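Local coordinates for protein SorB (Sorangium cellulosum, PDB 6B2V) that serves as the pyran synthase domain of module nine of the trans-acyltransferase assembly line that makes the polyketide antibiotic sorangicin, at residues 162-170 against 219-230; 185-193 against 248-256. All blocks are in the same frame, centred on the assembly; numbering follows the deposited sequence.

Interaction 1: residues 162-170 against 219-230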
ATOM      1  N   THR A 162      12.787  10.718  12.978  1.00 25.19           N
ATOM      2  CA  THR A 162      14.136  10.316  13.195  1.00 27.26           C
ATOM      3  C   THR A 162      14.353   8.825  13.078  1.00 26.84           C
ATOM      4  O   THR A 162      15.251   8.404  12.408  1.00 27.98           O
ATOM      5  CB  THR A 162      14.611  10.809  14.577  1.00 28.15           C
ATOM      6  OG1 THR A 162      14.499  12.211  14.655  1.00 27.32           O
ATOM      7  CG2 THR A 162      16.016  10.428  14.816  1.00 28.27           C
ATOM      8  N   ARG A 163      13.494   8.035  13.688  1.00 25.29           N
ATOM      9  CA  ARG A 163      13.657   6.613  13.646  1.00 28.87           C
ATOM     10  C   ARG A 163      13.534   5.975  12.288  1.00 29.76           C
ATOM     11  O   ARG A 163      14.301   5.115  11.961  1.00 30.82           O
ATOM     12  CB  ARG A 163      12.683   5.930  14.591  1.00 29.72           C
ATOM     13  CG  ARG A 163      12.928   6.266  16.034  1.00 26.80           C
ATOM     14  CD  ARG A 163      14.126   5.519  16.616  1.00 32.73           C
ATOM     15  NE  ARG A 163      14.023   4.090  16.429  1.00 32.88           N
ATOM     16  CZ  ARG A 163      13.360   3.291  17.247  1.00 32.36           C
ATOM     17  NH1 ARG A 163      12.753   3.783  18.296  1.00 29.26           N
ATOM     18  NH2 ARG A 163      13.310   2.013  17.020  1.00 32.96           N
ATOM     19  N   ASN A 164      12.526   6.347  11.548  1.00 22.41           N
ATOM     20  CA  ASN A 164      12.322   5.744  10.255  1.00 26.93           C
ATOM     21  C   ASN A 164      13.333   6.150   9.224  1.00 29.65           C
ATOM     22  O   ASN A 164      13.761   5.347   8.466  1.00 30.65           O
ATOM     23  CB  ASN A 164      10.892   5.867   9.782  1.00 27.29           C
ATOM     24  CG  ASN A 164       9.945   5.023  10.595  1.00 24.92           C
ATOM     25  OD1 ASN A 164       9.987   3.858  10.520  1.00 25.61           O
ATOM     26  ND2 ASN A 164       9.106   5.652  11.368  1.00 24.87           N
ATOM     27  N   GLU A 165      13.737   7.416   9.244  1.00 29.20           N
ATOM     28  CA  GLU A 165      14.748   7.937   8.328  1.00 29.45           C
ATOM     29  C   GLU A 165      16.068   7.255   8.568  1.00 31.29           C
ATOM     30  O   GLU A 165      16.770   6.942   7.675  1.00 33.67           O
ATOM     31  CB  GLU A 165      14.906   9.442   8.456  1.00 32.45           C
ATOM     32  CG  GLU A 165      13.816  10.251   7.791  1.00 32.06           C
ATOM     33  CD  GLU A 165      14.079  11.742   7.864  1.00 33.54           C
ATOM     34  OE1 GLU A 165      15.015  12.138   8.560  1.00 42.43           O
ATOM     35  OE2 GLU A 165      13.373  12.502   7.252  1.00 32.54           O
ATOM     36  N   ALA A 166      16.359   6.970   9.816  1.00 30.93           N
ATOM     37  CA  ALA A 166      17.583   6.282  10.181  1.00 34.55           C
ATOM     38  C   ALA A 166      17.623   4.871   9.643  1.00 32.91           C
ATOM     39  O   ALA A 166      18.687   4.302   9.472  1.00 34.21           O
ATOM     40  CB  ALA A 166      17.762   6.275  11.673  1.00 32.99           C
ATOM     41  N   MET A 167      16.449   4.338   9.421  1.00 31.87           N
ATOM     42  CA  MET A 167      16.296   3.004   8.927  1.00 32.40           C
ATOM     43  C   MET A 167      16.230   2.928   7.426  1.00 29.77           C
ATOM     44  O   MET A 167      16.014   1.884   6.910  1.00 33.51           O
ATOM     45  CB  MET A 167      15.177   2.262   9.648  1.00 33.12           C
ATOM     46  CG  MET A 167      15.635   1.860  11.059  1.00 33.70           C
ATOM     47  SD  MET A 167      14.534   0.829  12.015  1.00 32.83           S
ATOM     48  CE  MET A 167      12.997   1.793  11.892  1.00 26.68           C
ATOM     49  N   GLY A 168      16.442   4.029   6.744  1.00 29.21           N
ATOM     50  CA  GLY A 168      16.456   3.983   5.311  1.00 29.29           C
ATOM     51  C   GLY A 168      15.170   4.052   4.522  1.00 27.19           C
ATOM     52  O   GLY A 168      15.170   3.736   3.392  1.00 27.42           O
ATOM     53  N   MET A 169      14.116   4.542   5.136  1.00 26.68           N
ATOM     54  CA  MET A 169      12.841   4.652   4.449  1.00 23.38           C
ATOM     55  C   MET A 169      12.988   5.536   3.236  1.00 23.60           C
ATOM     56  O   MET A 169      13.495   6.624   3.336  1.00 27.08           O
ATOM     57  CB  MET A 169      11.842   5.259   5.437  1.00 24.73           C
ATOM     58  CG  MET A 169      10.503   5.643   4.909  1.00 25.22           C
ATOM     59  SD  MET A 169       9.444   6.419   6.139  1.00 24.62           S
ATOM     60  CE  MET A 169      10.295   7.958   6.517  1.00 28.78           C
ATOM     61  N   PRO A 170      12.540   5.071   2.086  1.00 21.91           N
ATOM     62  CA  PRO A 170      12.603   5.876   0.866  1.00 21.24           C
ATOM     63  C   PRO A 170      11.697   7.103   0.885  1.00 19.83           C
ATOM     64  O   PRO A 170      11.989   8.072   0.302  1.00 21.75           O
ATOM     65  CB  PRO A 170      12.193   4.899  -0.228  1.00 25.29           C
ATOM     66  CG  PRO A 170      12.385   3.593   0.360  1.00 24.83           C
ATOM     67  CD  PRO A 170      12.190   3.684   1.810  1.00 21.46           C
ATOM     68  N   PHE A 219       7.751  -0.519  10.570  1.00 12.07           N
ATOM     69  CA  PHE A 219       8.461  -0.158  11.765  1.00 12.32           C
ATOM     70  C   PHE A 219       8.308  -1.279  12.814  1.00 13.47           C
ATOM     71  O   PHE A 219       9.249  -1.669  13.414  1.00 13.51           O
ATOM     72  CB  PHE A 219       7.930   1.216  12.264  1.00 13.05           C
ATOM     73  CG  PHE A 219       8.419   1.616  13.609  1.00 15.45           C
ATOM     74  CD1 PHE A 219       7.756   1.222  14.706  1.00 17.79           C
ATOM     75  CD2 PHE A 219       9.538   2.346  13.741  1.00 17.86           C
ATOM     76  CE1 PHE A 219       8.197   1.549  15.952  1.00 16.68           C
ATOM     77  CE2 PHE A 219       9.989   2.708  14.990  1.00 19.93           C
ATOM     78  CZ  PHE A 219       9.317   2.303  16.084  1.00 17.96           C
ATOM     79  N   LEU A 220       7.118  -1.812  12.969  1.00 12.62           N
ATOM     80  CA  LEU A 220       6.885  -2.886  13.891  1.00 12.60           C
ATOM     81  C   LEU A 220       7.693  -4.142  13.523  1.00 13.85           C
ATOM     82  O   LEU A 220       8.222  -4.793  14.348  1.00 14.71           O
ATOM     83  CB  LEU A 220       5.396  -3.212  13.949  1.00 16.35           C
ATOM     84  CG  LEU A 220       4.766  -3.823  15.145  1.00 19.18           C
ATOM     85  CD1 LEU A 220       5.195  -3.113  16.413  1.00 14.88           C
ATOM     86  CD2 LEU A 220       3.280  -3.678  14.945  1.00 15.04           C
ATOM     87  N   SER A 221       7.771  -4.422  12.225  1.00 12.25           N
ATOM     88  CA  SER A 221       8.506  -5.583  11.739  1.00 14.07           C
ATOM     89  C   SER A 221       9.945  -5.457  12.139  1.00 14.96           C
ATOM     90  O   SER A 221      10.504  -6.373  12.566  1.00 15.72           O
ATOM     91  CB  SER A 221       8.390  -5.705  10.193  1.00 13.51           C
ATOM     92  OG  SER A 221       8.971  -6.888   9.681  1.00 15.86           O
ATOM     93  N   LEU A 222      10.499  -4.282  11.979  1.00 14.24           N
ATOM     94  CA  LEU A 222      11.882  -4.023  12.375  1.00 14.13           C
ATOM     95  C   LEU A 222      12.129  -4.136  13.884  1.00 17.98           C
ATOM     96  O   LEU A 222      13.011  -4.815  14.317  1.00 16.57           O
ATOM     97  CB  LEU A 222      12.337  -2.660  11.869  1.00 13.77           C
ATOM     98  CG  LEU A 222      12.443  -2.593  10.351  1.00 17.27           C
ATOM     99  CD1 LEU A 222      12.687  -1.156   9.967  1.00 23.70           C
ATOM    100  CD2 LEU A 222      13.550  -3.447   9.841  1.00 19.91           C
ATOM    101  N   ILE A 223      11.126  -3.497  14.628  1.00 14.46           N
ATOM    102  CA  ILE A 223      11.562  -3.559  16.013  1.00 16.87           C
ATOM    103  C   ILE A 223      11.281  -4.926  16.631  1.00 19.56           C
ATOM    104  O   ILE A 223      12.112  -5.460  17.364  1.00 18.85           O
ATOM    105  CB  ILE A 223      10.882  -2.472  16.868  1.00 20.15           C
ATOM    106  CG1 ILE A 223       9.365  -2.677  16.883  1.00 24.24           C
ATOM    107  CG2 ILE A 223      11.232  -1.087  16.346  1.00 27.20           C
ATOM    108  CD1 ILE A 223       8.854  -3.359  18.133  1.00 29.66           C
ATOM    109  N   GLN A 224      10.400  -5.736  16.093  1.00 15.93           N
ATOM    110  CA  GLN A 224      10.270  -7.074  16.554  1.00 18.07           C
ATOM    111  C   GLN A 224      11.462  -7.952  16.278  1.00 18.80           C
ATOM    112  O   GLN A 224      11.702  -8.866  16.988  1.00 21.30           O
ATOM    113  CB  GLN A 224       8.992  -7.721  16.058  1.00 19.32           C
ATOM    114  CG  GLN A 224       7.725  -7.142  16.670  1.00 18.95           C
ATOM    115  CD  GLN A 224       6.550  -8.091  16.610  1.00 16.97           C
ATOM    116  OE1 GLN A 224       6.149  -8.457  15.587  1.00 19.79           O
ATOM    117  NE2 GLN A 224       6.069  -8.498  17.733  1.00 18.05           N
ATOM    118  N   ASP A 225      12.127  -7.710  15.179  1.00 17.17           N
ATOM    119  CA  ASP A 225      13.266  -8.500  14.790  1.00 18.78           C
ATOM    120  C   ASP A 225      14.597  -7.878  15.189  1.00 20.16           C
ATOM    121  O   ASP A 225      15.617  -8.381  14.886  1.00 21.36           O
ATOM    122  CB  ASP A 225      13.251  -8.735  13.262  1.00 20.10           C
ATOM    123  CG  ASP A 225      13.717 -10.062  12.890  1.00 29.48           C
ATOM    124  OD1 ASP A 225      13.636 -10.977  13.703  1.00 32.72           O
ATOM    125  OD2 ASP A 225      14.204 -10.193  11.792  1.00 28.86           O
ATOM    126  N   GLY A 226      14.530  -6.765  15.853  1.00 19.03           N
ATOM    127  CA  GLY A 226      15.718  -6.075  16.251  1.00 19.56           C
ATOM    128  C   GLY A 226      16.590  -5.591  15.122  1.00 22.82           C
ATOM    129  O   GLY A 226      17.777  -5.506  15.260  1.00 23.94           O
ATOM    130  N   GLU A 227      15.963  -5.203  14.033  1.00 20.18           N
ATOM    131  CA  GLU A 227      16.669  -4.780  12.857  1.00 20.25           C
ATOM    132  C   GLU A 227      16.454  -3.334  12.535  1.00 21.32           C
ATOM    133  O   GLU A 227      15.544  -2.738  12.950  1.00 22.26           O
ATOM    134  CB  GLU A 227      16.311  -5.643  11.664  1.00 21.69           C
ATOM    135  CG  GLU A 227      16.615  -7.101  11.815  1.00 23.83           C
ATOM    136  CD  GLU A 227      18.099  -7.432  11.752  1.00 32.97           C
ATOM    137  OE1 GLU A 227      18.839  -6.666  11.210  1.00 32.94           O
ATOM    138  OE2 GLU A 227      18.479  -8.465  12.269  1.00 36.97           O
ATOM    139  N   ARG A 228      17.412  -2.808  11.806  1.00 24.81           N
ATOM    140  CA  ARG A 228      17.482  -1.442  11.405  1.00 26.24           C
ATOM    141  C   ARG A 228      17.526  -1.177   9.893  1.00 24.09           C
ATOM    142  O   ARG A 228      17.702  -0.095   9.518  1.00 34.12           O
ATOM    143  CB  ARG A 228      18.725  -0.803  12.042  1.00 28.27           C
ATOM    144  CG  ARG A 228      18.508  -0.371  13.457  1.00 33.39           C
ATOM    145  CD  ARG A 228      19.784   0.154  14.105  1.00 33.96           C
ATOM    146  NE  ARG A 228      20.114   1.482  13.647  1.00 29.69           N
ATOM    147  CZ  ARG A 228      19.700   2.594  14.223  1.00 28.91           C
ATOM    148  NH1 ARG A 228      18.898   2.581  15.275  1.00 32.91           N
ATOM    149  NH2 ARG A 228      20.078   3.708  13.749  1.00 34.08           N
ATOM    150  N   GLU A 229      17.433  -2.182   9.063  1.00 24.72           N
ATOM    151  CA  GLU A 229      17.457  -2.004   7.636  1.00 24.51           C
ATOM    152  C   GLU A 229      15.989  -1.971   7.150  1.00 24.22           C
ATOM    153  O   GLU A 229      15.238  -2.786   7.516  1.00 22.86           O
ATOM    154  CB  GLU A 229      18.230  -3.150   6.991  1.00 27.44           C
ATOM    155  CG  GLU A 229      19.710  -3.285   7.366  1.00 32.38           C
ATOM    156  CD  GLU A 229      20.560  -2.221   6.768  1.00 36.95           C
ATOM    157  OE1 GLU A 229      20.463  -2.027   5.576  1.00 38.58           O
ATOM    158  OE2 GLU A 229      21.329  -1.604   7.495  1.00 39.97           O
ATOM    159  N   TRP A 230      15.655  -1.033   6.279  1.00 23.30           N
ATOM    160  CA  TRP A 230      14.267  -0.902   5.804  1.00 22.17           C
ATOM    161  C   TRP A 230      13.768  -2.139   5.111  1.00 20.00           C
ATOM    162  O   TRP A 230      14.524  -2.833   4.477  1.00 21.22           O
ATOM    163  CB  TRP A 230      14.122   0.283   4.847  1.00 20.79           C
ATOM    164  CG  TRP A 230      12.700   0.721   4.643  1.00 19.94           C
ATOM    165  CD1 TRP A 230      11.972   0.635   3.536  1.00 18.97           C
ATOM    166  CD2 TRP A 230      11.847   1.231   5.639  1.00 19.92           C
ATOM    167  NE1 TRP A 230      10.709   1.076   3.760  1.00 20.83           N
ATOM    168  CE2 TRP A 230      10.613   1.447   5.061  1.00 18.10           C
ATOM    169  CE3 TRP A 230      12.011   1.517   6.976  1.00 21.33           C
ATOM    170  CZ2 TRP A 230       9.572   1.969   5.760  1.00 20.25           C
ATOM    171  CZ3 TRP A 230      10.981   2.040   7.664  1.00 25.15           C
ATOM    172  CH2 TRP A 230       9.773   2.262   7.058  1.00 21.00           C
TER
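Phe219, in the last turns of helix 207-225, turns the edge of its ring to Asn164, whose OD1 lies near the ring plane 3.6 Å from Phe219 CD2; amide and ring planes stand 66° apart. Asn164 ND2 is held by Ala160 O in its own helix, whereas OD1, buried between two aromatic edges, has no hydrogen-bond partner. Phe219 CE2 also lies over one face of the Arg163 guanidinium, which gets there by folding at chi2 and chi3. One turn beyond Phe219, Leu222 points its CD1 at the end of Met167, meeting SD at 3.4 Å, tip to tip. Next to it, Ile223 CG2 lies 3.8 Å from Arg163 NH2. Gly226, with positive phi, forms a Schellman motif, with Gly226 N bonded to Ile223 O and Glu227 N to Leu222 O, and the chain then runs back past Met167. There Arg228 O sits 3.2 Å from Met167 CG, and the Arg228 guanidinium extends beside Ala166 CB. Trp230 ends the segment and takes up much of the contact. Its chi1 of -163° swings the indole over to the 168-170 loop. Met169 CB is 3.8 Å from the centroid of the Trp230 six-membered ring, almost exactly on its normal, a CH-pi contact, while SD makes an oblique Met-aromatic contact. Pro170 CD covers the pyrrole end of the same face, 3.5 Å from Trp230 CD1. At the indole edge, Asn164 OD1 approaches CZ3 with its amide nearly perpendicular to the ring. Within the predicted C-terminal hotdog fold, the axes of segments 162-166 and 219-225 stand 78° apart; Val215 of the long helix touches Asn164, Met169 and Trp230, and Val158 of strand 156-158 meets Arg163 and Phe219.

Interaction 2: residues 185-193 against 248-256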
ATOM      1  N   ASP A 185       5.318  -4.030  22.174  1.00 10.85           N
ATOM      2  CA  ASP A 185       6.213  -4.956  21.508  1.00  9.55           C
ATOM      3  C   ASP A 185       5.602  -5.613  20.291  1.00 12.99           C
ATOM      4  O   ASP A 185       6.304  -6.229  19.581  1.00 15.29           O
ATOM      5  CB  ASP A 185       6.791  -6.033  22.448  1.00 12.50           C
ATOM      6  CG  ASP A 185       5.759  -6.858  23.121  1.00 14.11           C
ATOM      7  OD1 ASP A 185       4.595  -6.664  22.940  1.00 13.60           O
ATOM      8  OD2 ASP A 185       6.166  -7.709  23.879  1.00 17.16           O
ATOM      9  N   HIS A 186       4.299  -5.496  20.090  1.00 10.51           N
ATOM     10  CA  HIS A 186       3.628  -6.135  18.979  1.00 10.33           C
ATOM     11  C   HIS A 186       2.487  -5.351  18.287  1.00 11.53           C
ATOM     12  O   HIS A 186       1.884  -5.830  17.421  1.00 11.31           O
ATOM     13  CB  HIS A 186       3.028  -7.463  19.415  1.00 12.12           C
ATOM     14  CG  HIS A 186       1.925  -7.298  20.390  1.00 12.71           C
ATOM     15  ND1 HIS A 186       2.156  -7.035  21.709  1.00 13.95           N
ATOM     16  CD2 HIS A 186       0.589  -7.289  20.233  1.00 13.70           C
ATOM     17  CE1 HIS A 186       1.005  -6.921  22.334  1.00 14.50           C
ATOM     18  NE2 HIS A 186       0.039  -7.065  21.459  1.00 16.00           N
ATOM     19  N   GLU A 187       2.295  -4.124  18.703  1.00 10.11           N
ATOM     20  CA  GLU A 187       1.237  -3.284  18.205  1.00 11.33           C
ATOM     21  C   GLU A 187       1.732  -1.827  18.106  1.00 11.23           C
ATOM     22  O   GLU A 187       2.541  -1.389  18.822  1.00 10.66           O
ATOM     23  CB  GLU A 187       0.009  -3.405  19.157  1.00 10.70           C
ATOM     24  CG  GLU A 187      -1.272  -2.655  18.855  1.00 14.16           C
ATOM     25  CD  GLU A 187      -2.394  -3.062  19.793  1.00 14.34           C
ATOM     26  OE1 GLU A 187      -2.100  -3.466  20.893  1.00 13.72           O
ATOM     27  OE2 GLU A 187      -3.543  -2.959  19.400  1.00 17.94           O
ATOM     28  N   ALA A 188       1.182  -1.130  17.127  1.00 11.03           N
ATOM     29  CA  ALA A 188       1.511   0.260  16.923  1.00 10.11           C
ATOM     30  C   ALA A 188       0.302   1.111  16.499  1.00 10.12           C
ATOM     31  O   ALA A 188      -0.545   0.667  15.835  1.00 10.46           O
ATOM     32  CB  ALA A 188       2.590   0.386  15.864  1.00  9.77           C
ATOM     33  N   LEU A 189       0.325   2.340  16.953  1.00  8.38           N
ATOM     34  CA  LEU A 189      -0.672   3.316  16.616  1.00  9.16           C
ATOM     35  C   LEU A 189      -0.027   4.656  16.209  1.00  9.26           C
ATOM     36  O   LEU A 189       0.682   5.272  16.932  1.00  9.80           O
ATOM     37  CB  LEU A 189      -1.612   3.512  17.785  1.00  9.52           C
ATOM     38  CG  LEU A 189      -2.818   4.400  17.567  1.00  9.16           C
ATOM     39  CD1 LEU A 189      -3.876   3.741  16.723  1.00 10.72           C
ATOM     40  CD2 LEU A 189      -3.373   4.865  18.908  1.00 11.69           C
ATOM     41  N   ALA A 190      -0.354   5.043  14.993  1.00  8.39           N
ATOM     42  CA  ALA A 190       0.119   6.309  14.440  1.00  8.59           C
ATOM     43  C   ALA A 190      -1.040   7.260  14.235  1.00  9.23           C
ATOM     44  O   ALA A 190      -2.022   6.864  13.764  1.00 10.31           O
ATOM     45  CB  ALA A 190       0.791   6.106  13.095  1.00 10.73           C
ATOM     46  N   SER A 191      -0.868   8.495  14.665  1.00 10.01           N
ATOM     47  CA  SER A 191      -1.865   9.498  14.371  1.00  9.85           C
ATOM     48  C   SER A 191      -1.468  10.196  13.059  1.00 12.04           C
ATOM     49  O   SER A 191      -0.333  10.293  12.750  1.00 11.83           O
ATOM     50  CB  SER A 191      -2.065  10.472  15.490  1.00 14.80           C
ATOM     51  OG  SER A 191      -0.968  11.283  15.566  1.00 18.31           O
ATOM     52  N   LEU A 192      -2.472  10.628  12.309  1.00 10.16           N
ATOM     53  CA  LEU A 192      -2.259  11.240  11.013  1.00 11.80           C
ATOM     54  C   LEU A 192      -2.778  12.644  10.904  1.00 11.83           C
ATOM     55  O   LEU A 192      -3.722  12.973  11.501  1.00 14.95           O
ATOM     56  CB  LEU A 192      -3.001  10.476   9.925  1.00 12.09           C
ATOM     57  CG  LEU A 192      -2.680   9.010   9.816  1.00 10.42           C
ATOM     58  CD1 LEU A 192      -3.539   8.411   8.733  1.00 13.52           C
ATOM     59  CD2 LEU A 192      -1.219   8.704   9.576  1.00 11.15           C
ATOM     60  N   GLN A 193      -2.073  13.435  10.135  1.00 11.10           N
ATOM     61  CA  GLN A 193      -2.508  14.791   9.797  1.00 15.23           C
ATOM     62  C   GLN A 193      -2.311  14.954   8.281  1.00 14.82           C
ATOM     63  O   GLN A 193      -1.268  14.703   7.775  1.00 14.91           O
ATOM     64  CB  GLN A 193      -1.695  15.805  10.536  1.00 18.39           C
ATOM     65  CG  GLN A 193      -2.126  17.230  10.297  1.00 25.27           C
ATOM     66  CD  GLN A 193      -1.409  18.183  11.224  1.00 36.67           C
ATOM     67  OE1 GLN A 193      -1.039  17.823  12.339  1.00 38.78           O
ATOM     68  NE2 GLN A 193      -1.164  19.389  10.741  1.00 36.97           N
ATOM     69  N   GLY A 248      -8.651   9.608   6.805  1.00  9.23           N
ATOM     70  CA  GLY A 248      -7.810   8.973   7.783  1.00 10.49           C
ATOM     71  C   GLY A 248      -7.308   9.803   8.945  1.00  9.94           C
ATOM     72  O   GLY A 248      -6.911  10.922   8.787  1.00 10.53           O
ATOM     73  N   ALA A 249      -7.357   9.166  10.119  1.00  9.27           N
ATOM     74  CA  ALA A 249      -6.875   9.793  11.307  1.00  8.48           C
ATOM     75  C   ALA A 249      -5.878   8.953  12.109  1.00  8.58           C
ATOM     76  O   ALA A 249      -5.102   9.516  12.815  1.00  8.98           O
ATOM     77  CB  ALA A 249      -8.026  10.200  12.192  1.00 10.59           C
ATOM     78  N   TYR A 250      -5.969   7.630  12.004  1.00  8.69           N
ATOM     79  CA  TYR A 250      -5.048   6.753  12.717  1.00  8.89           C
ATOM     80  C   TYR A 250      -4.698   5.534  11.886  1.00 10.31           C
ATOM     81  O   TYR A 250      -5.463   5.114  11.104  1.00 10.14           O
ATOM     82  CB  TYR A 250      -5.663   6.230  14.046  1.00 10.11           C
ATOM     83  CG  TYR A 250      -5.818   7.260  15.106  1.00 11.17           C
ATOM     84  CD1 TYR A 250      -4.778   7.535  15.907  1.00 14.68           C
ATOM     85  CD2 TYR A 250      -6.971   7.952  15.295  1.00 13.32           C
ATOM     86  CE1 TYR A 250      -4.850   8.467  16.878  1.00 19.65           C
ATOM     87  CE2 TYR A 250      -7.047   8.933  16.290  1.00 18.96           C
ATOM     88  CZ  TYR A 250      -5.955   9.172  17.051  1.00 17.38           C
ATOM     89  OH  TYR A 250      -5.901  10.072  18.115  1.00 38.45           O
ATOM     90  N   VAL A 251      -3.524   4.979  12.127  1.00  8.72           N
ATOM     91  CA  VAL A 251      -3.069   3.747  11.513  1.00  8.30           C
ATOM     92  C   VAL A 251      -2.760   2.797  12.700  1.00  8.52           C
ATOM     93  O   VAL A 251      -2.039   3.142  13.545  1.00  9.71           O
ATOM     94  CB  VAL A 251      -1.829   3.979  10.665  1.00  8.85           C
ATOM     95  CG1 VAL A 251      -1.257   2.677  10.166  1.00 10.03           C
ATOM     96  CG2 VAL A 251      -2.139   4.837   9.471  1.00 11.74           C
ATOM     97  N   HIS A 252      -3.355   1.618  12.661  1.00  8.76           N
ATOM     98  CA  HIS A 252      -3.256   0.587  13.666  1.00  8.65           C
ATOM     99  C   HIS A 252      -2.680  -0.668  13.053  1.00 10.27           C
ATOM    100  O   HIS A 252      -3.308  -1.301  12.333  1.00 10.68           O
ATOM    101  CB  HIS A 252      -4.638   0.288  14.222  1.00 11.51           C
ATOM    102  CG  HIS A 252      -4.645  -0.727  15.326  1.00  9.82           C
ATOM    103  ND1 HIS A 252      -5.630  -1.668  15.473  1.00 13.35           N
ATOM    104  CD2 HIS A 252      -3.756  -0.961  16.312  1.00 12.13           C
ATOM    105  CE1 HIS A 252      -5.342  -2.428  16.508  1.00 14.83           C
ATOM    106  NE2 HIS A 252      -4.230  -1.987  17.060  1.00 12.81           N
ATOM    107  N   ALA A 253      -1.460  -0.965  13.454  1.00  8.95           N
ATOM    108  CA  ALA A 253      -0.707  -2.113  13.002  1.00  9.81           C
ATOM    109  C   ALA A 253      -0.372  -3.071  14.129  1.00 10.65           C
ATOM    110  O   ALA A 253      -0.072  -2.679  15.194  1.00 10.99           O
ATOM    111  CB  ALA A 253       0.632  -1.644  12.447  1.00 11.59           C
ATOM    112  N   ARG A 254      -0.000  -4.369  13.787  1.00 10.50           N
ATOM    113  CA  ARG A 254      -0.165  -5.442  14.732  1.00 10.07           C
ATOM    114  C   ARG A 254       0.166  -6.761  14.049  1.00 11.43           C
ATOM    115  O   ARG A 254       0.091  -6.896  12.899  1.00 11.07           O
ATOM    116  CB  ARG A 254      -1.618  -5.492  15.302  1.00 12.84           C
ATOM    117  CG  ARG A 254      -2.685  -5.761  14.287  1.00 14.30           C
ATOM    118  CD  ARG A 254      -4.097  -5.705  14.875  1.00 13.63           C
ATOM    119  NE  ARG A 254      -5.081  -6.019  13.857  1.00 22.74           N
ATOM    120  CZ  ARG A 254      -5.549  -5.155  12.995  1.00 22.53           C
ATOM    121  NH1 ARG A 254      -6.404  -5.551  12.066  1.00 24.73           N
ATOM    122  NH2 ARG A 254      -5.130  -3.922  13.048  1.00 21.18           N
ATOM    123  N   ARG A 255       1.086  -7.422  14.797  1.00 11.32           N
ATOM    124  CA  ARG A 255       1.532  -8.689  14.301  1.00 14.01           C
ATOM    125  C   ARG A 255       0.271  -9.514  14.038  1.00 13.56           C
ATOM    126  O   ARG A 255      -0.601  -9.530  14.827  1.00 15.13           O
ATOM    127  CB  ARG A 255       2.494  -9.362  15.302  1.00 14.78           C
ATOM    128  CG  ARG A 255       3.102 -10.702  14.899  1.00 15.65           C
ATOM    129  CD  ARG A 255       4.089 -10.608  13.758  1.00 15.56           C
ATOM    130  NE  ARG A 255       4.862 -11.837  13.522  1.00 22.93           N
ATOM    131  CZ  ARG A 255       5.955 -12.162  14.165  1.00 26.67           C
ATOM    132  NH1 ARG A 255       6.543 -13.292  13.886  1.00 25.28           N
ATOM    133  NH2 ARG A 255       6.463 -11.398  15.092  1.00 25.95           N
ATOM    134  N   ALA A 256       0.264 -10.223  12.920  1.00 14.30           N
ATOM    135  CA  ALA A 256      -0.833 -11.067  12.555  1.00 15.87           C
ATOM    136  C   ALA A 256      -0.878 -12.314  13.417  1.00 18.68           C
ATOM    137  O   ALA A 256       0.027 -12.631  14.095  1.00 19.17           O
ATOM    138  CB  ALA A 256      -0.727 -11.443  11.100  1.00 16.24           C
TER
HETATM  139  O   HOH W   1      -6.414  13.256  10.310  1.00 14.85           O
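Ala190 and Val251 face each other in the middle of two antiparallel strands, neighbours in the sheet of the predicted C-terminal hotdog fold, their CB atoms 4.2 Å apart, on the same sheet face as Ala188 and Ala253. This face packs on helix 207-225, whose Pro216 touches Ala190 and Val251 and whose Ala217 touches Ala253. Leu192 extends the apolar patch, reaching Val251 CG2 with its CD1. Across the sheet, Leu189 CD1 packs at 4.0 Å from Tyr250 CD1, while Tyr250 CE1 lies beside Ser191 CB; Val150 and Ile147 of helix 147-152 lie against Leu189 and Tyr250 respectively. Hydrogen-bonded pairs Ala188-Ala253 and Ala190-Val251 join the backbones with two bonds each. Outward, Leu192 N bonds Ala249 O from above the carbonyl plane, where Ala249 and Tyr250 form a classic beta bulge against Val273, and a water can donate to Leu192 O or Gly248 O. At the other end Arg255 N donates to His186 O at 3.2 Å. Glu187 and His252 are diagonal neighbours. With chi1 near 180° (-178°) and an extended chain, Glu187 reaches across to the partner strand, where OE2 accepts a hydrogen bond from His252 NE2 at 2.6 Å, in the imidazole plane and through its anti lone pair. Arg153 pairs with the other oxygen, OE1. With a partner on each oxygen, the buried carboxylate is probably kept ionised, and the short, nearly straight bond to it would fix the rotation of the His252 ring and favour a proton on NE2.

How the interactions relate
Of the parts involved, helix 160-166 and the turn after it come first in the chain, then strands 178-183 and 187-192, helix 207-225 and strand 250-255. Interaction 1 closes the chain from 162-170 to 219-230, and interaction 2 from 185-193 to 248-256; their segments alternate, so the two loops cross. The long helix lies in both: its end carries interaction 1, while its earlier turns lie against the strands of interaction 2. At the junction, Gln224 probably hydrogen-bonds Asp185 O and Arg255 NH2, and Leu220 packs on the backbone at Ala253-Arg254. Together the two interactions tie helix 160-166, the hotdog helix and its sheet into one unit.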